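Local coordinates for UPF0098 protein CT_736 (Chlamydia trachomatis, PDB 3N08) that is of unknown function but, as a bacterial homologue of phosphatidylethanolamine-binding protein and Raf kinase inhibitor protein, may bind phosphorylated or other anionic ligands, at residues 115-120 with 134-139. Sequence-based numbering, arbitrary orientation. Where two conformers were deposited one is given.
Sequences YALDVV and EAMDGH
A Met-aromatic and backbone-bonded contact, with Met-136 over Tyr-115 and His-139 beside Asp-118, joins the turn between helix 129-136 and strand 140-150 to the C-terminal end of the antiparallel neighbour, strand 108-117. In one of its two conformers, the Met-136 chain bends at its last torsion (chi3 -63°), which lays the methyl CE over the middle of the Tyr-115 ring, 3.9 Å from the centroid, while SD lies nearer the CG side of the same face. Leu-117 comes in across the thioether, its CD2 4.0 Å from Met-136 SD. Val-45, from strand 43-50, touches both Tyr-115 and Met-136.

The outer end is more polar. A type II turn from Met-136 to His-139 reverses the chain, closed by His-139 N bonding to Met-136 O; Gly-138 sits in it with positive phi. Beyond the turn, Asp-118 N donates to His-139 O at 3.0 Å, and Leu-117 CA adds a CA-H...O contact to that oxygen. Asp-118 CG lies between the backbone N and the carbonyl carbon (chi1 60°), bringing OD1 to the imidazole edge, where it takes a weak bond from His-139 ND1 (3.3 Å, 136° at the hydrogen). Val-119, in one of two conformers, sets CG2 over one ring face in a CH-pi contact, offset toward the rim. The backbone bond thus extends the strand pairing one link beyond Ala-116, whereas the bent Asp-118–His-139 bond is probably a weak, mainly electrostatic link that would strengthen if the imidazole were protonated.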
ATOM      1  N   TYR B 115      -0.467  10.203   5.533  1.00  7.87           N
ATOM      2  CA  TYR B 115      -1.667  10.887   5.083  1.00  8.49           C
ATOM      3  C   TYR B 115      -1.272  11.855   3.978  1.00  8.00           C
ATOM      4  O   TYR B 115      -0.379  12.654   4.170  1.00  9.53           O
ATOM      5  CB  TYR B 115      -2.319  11.680   6.240  1.00 10.47           C
ATOM      6  CG  TYR B 115      -2.545  10.885   7.509  1.00 10.88           C
ATOM      7  CD1 TYR B 115      -1.521  10.722   8.421  1.00 10.69           C
ATOM      8  CD2 TYR B 115      -3.770  10.320   7.808  1.00 16.93           C
ATOM      9  CE1 TYR B 115      -1.706  10.011   9.594  1.00 13.54           C
ATOM     10  CE2 TYR B 115      -3.953   9.602   9.001  1.00 17.36           C
ATOM     11  CZ  TYR B 115      -2.912   9.461   9.875  1.00 17.02           C
ATOM     12  OH  TYR B 115      -3.066   8.763  11.062  1.00 20.70           O
ATOM     13  N   ALA B 116      -1.992  11.817   2.860  1.00  8.56           N
ATOM     14  CA  ALA B 116      -1.852  12.822   1.815  1.00  9.20           C
ATOM     15  C   ALA B 116      -2.961  13.841   2.011  1.00  9.74           C
ATOM     16  O   ALA B 116      -4.139  13.479   2.130  1.00 10.47           O
ATOM     17  CB  ALA B 116      -1.972  12.187   0.427  1.00 10.81           C
ATOM     18  N   LEU B 117      -2.581  15.113   2.035  1.00  9.98           N
ATOM     19  CA  LEU B 117      -3.535  16.219   2.198  1.00 11.29           C
ATOM     20  C   LEU B 117      -3.626  17.059   0.931  1.00  9.34           C
ATOM     21  O   LEU B 117      -2.639  17.185   0.195  1.00 11.97           O
ATOM     22  CB  LEU B 117      -3.105  17.143   3.337  1.00  9.82           C
ATOM     23  CG  LEU B 117      -2.706  16.555   4.674  1.00 11.33           C
ATOM     24  CD1 LEU B 117      -2.494  17.696   5.663  1.00 11.40           C
ATOM     25  CD2 LEU B 117      -3.763  15.612   5.186  1.00 12.35           C
ATOM     26  N   ASP B 118      -4.787  17.665   0.706  1.00 12.52           N
ATOM     27  CA  ASP B 118      -4.945  18.602  -0.408  1.00 13.23           C
ATOM     28  C   ASP B 118      -4.671  20.059  -0.026  1.00 16.04           C
ATOM     29  O   ASP B 118      -5.093  20.982  -0.735  1.00 15.57           O
ATOM     30  CB  ASP B 118      -6.341  18.470  -1.007  1.00 19.85           C
ATOM     31  CG  ASP B 118      -7.436  18.769  -0.002  1.00 15.71           C
ATOM     32  OD1 ASP B 118      -7.183  19.292   1.104  1.00 23.35           O
ATOM     33  OD2 ASP B 118      -8.613  18.525  -0.363  1.00 36.24           O
ATOM     34  N   VAL B 119      -3.966  20.264   1.077  0.99 12.47           N
ATOM     35  CA  VAL B 119      -3.569  21.578   1.520  0.99 13.48           C
ATOM     36  C   VAL B 119      -2.196  21.457   2.176  0.99 11.86           C
ATOM     37  O   VAL B 119      -1.753  20.350   2.539  0.99 12.46           O
ATOM     38  CB  VAL B 119      -4.538  22.192   2.565  0.99 15.96           C
ATOM     39  CG1 VAL B 119      -5.965  22.325   2.002  0.99 22.46           C
ATOM     40  CG2 VAL B 119      -4.529  21.411   3.870  0.99 17.55           C
ATOM     41  N   VAL B 120      -1.541  22.596   2.303  1.00 11.59           N
ATOM     42  CA  VAL B 120      -0.379  22.771   3.161  1.00 11.40           C
ATOM     43  C   VAL B 120      -0.893  23.350   4.482  1.00 10.61           C
ATOM     44  O   VAL B 120      -1.617  24.363   4.492  1.00 13.78           O
ATOM     45  CB  VAL B 120       0.644  23.721   2.501  1.00 10.79           C
ATOM     46  CG1 VAL B 120       1.788  24.009   3.439  1.00 10.99           C
ATOM     47  CG2 VAL B 120       1.155  23.131   1.179  1.00 14.32           C
ATOM     48  N   GLU B 134      -6.594  17.636  14.141  1.00 16.45           N
ATOM     49  CA  GLU B 134      -7.586  18.687  13.952  1.00 16.00           C
ATOM     50  C   GLU B 134      -7.268  19.489  12.687  1.00 15.90           C
ATOM     51  O   GLU B 134      -8.156  19.812  11.913  1.00 18.17           O
ATOM     52  CB  GLU B 134      -7.658  19.585  15.194  1.00 21.35           C
ATOM     53  CG  GLU B 134      -8.613  20.767  15.060  1.00 34.83           C
ATOM     54  N   ALA B 135      -5.998  19.793  12.474  1.00 14.46           N
ATOM     55  CA  ALA B 135      -5.603  20.599  11.335  1.00 17.46           C
ATOM     56  C   ALA B 135      -5.842  19.841  10.020  1.00 17.71           C
ATOM     57  O   ALA B 135      -6.184  20.448   9.007  1.00 16.24           O
ATOM     58  CB  ALA B 135      -4.143  21.024  11.469  1.00 19.33           C
ATOM     59  N   MET B 136      -5.661  18.519  10.056  0.65 14.83           N
ATOM     60  CA  MET B 136      -5.823  17.662   8.878  0.65 14.07           C
ATOM     61  C   MET B 136      -7.288  17.552   8.463  0.65 13.82           C
ATOM     62  O   MET B 136      -7.578  17.377   7.282  0.65 15.58           O
ATOM     63  CB  MET B 136      -5.301  16.229   9.142  0.65 16.28           C
ATOM     64  CG  MET B 136      -3.785  16.061   9.181  0.65 13.14           C
ATOM     65  SD  MET B 136      -3.121  14.365   8.945  0.65  9.61           S
ATOM     66  CE  MET B 136      -3.783  13.489  10.331  0.65 13.61           C
ATOM     67  N   ASP B 137      -8.195  17.625   9.439  1.00 16.82           N
ATOM     68  CA  ASP B 137      -9.607  17.325   9.220  1.00 18.05           C
ATOM     69  C   ASP B 137     -10.210  18.072   8.040  1.00 20.66           C
ATOM     70  O   ASP B 137     -10.144  19.297   7.965  1.00 18.48           O
ATOM     71  CB  ASP B 137     -10.434  17.603  10.477  1.00 28.90           C
ATOM     72  CG  ASP B 137     -11.876  17.180  10.313  1.00 37.47           C
ATOM     73  OD1 ASP B 137     -12.115  15.966  10.136  1.00 30.39           O
ATOM     74  OD2 ASP B 137     -12.758  18.059  10.335  1.00 42.30           O
ATOM     75  N   GLY B 138     -10.794  17.311   7.126  1.00 16.49           N
ATOM     76  CA  GLY B 138     -11.372  17.845   5.918  1.00 19.25           C
ATOM     77  C   GLY B 138     -10.420  17.867   4.730  1.00 21.44           C
ATOM     78  O   GLY B 138     -10.834  18.234   3.627  1.00 26.69           O
ATOM     79  N   HIS B 139      -9.161  17.475   4.934  1.00 13.54           N
ATOM     80  CA  HIS B 139      -8.151  17.648   3.899  1.00 15.07           C
ATOM     81  C   HIS B 139      -7.477  16.341   3.546  1.00 11.37           C
ATOM     82  O   HIS B 139      -6.617  16.333   2.668  1.00 12.85           O
ATOM     83  CB  HIS B 139      -7.089  18.649   4.353  1.00 15.31           C
ATOM     84  CG  HIS B 139      -7.644  19.969   4.769  1.00 16.71           C
ATOM     85  ND1 HIS B 139      -8.258  20.821   3.882  1.00 22.87           N
ATOM     86  CD2 HIS B 139      -7.671  20.587   5.970  1.00 18.49           C
ATOM     87  CE1 HIS B 139      -8.661  21.903   4.521  1.00 25.24           C
ATOM     88  NE2 HIS B 139      -8.317  21.789   5.789  1.00 23.37           N
TER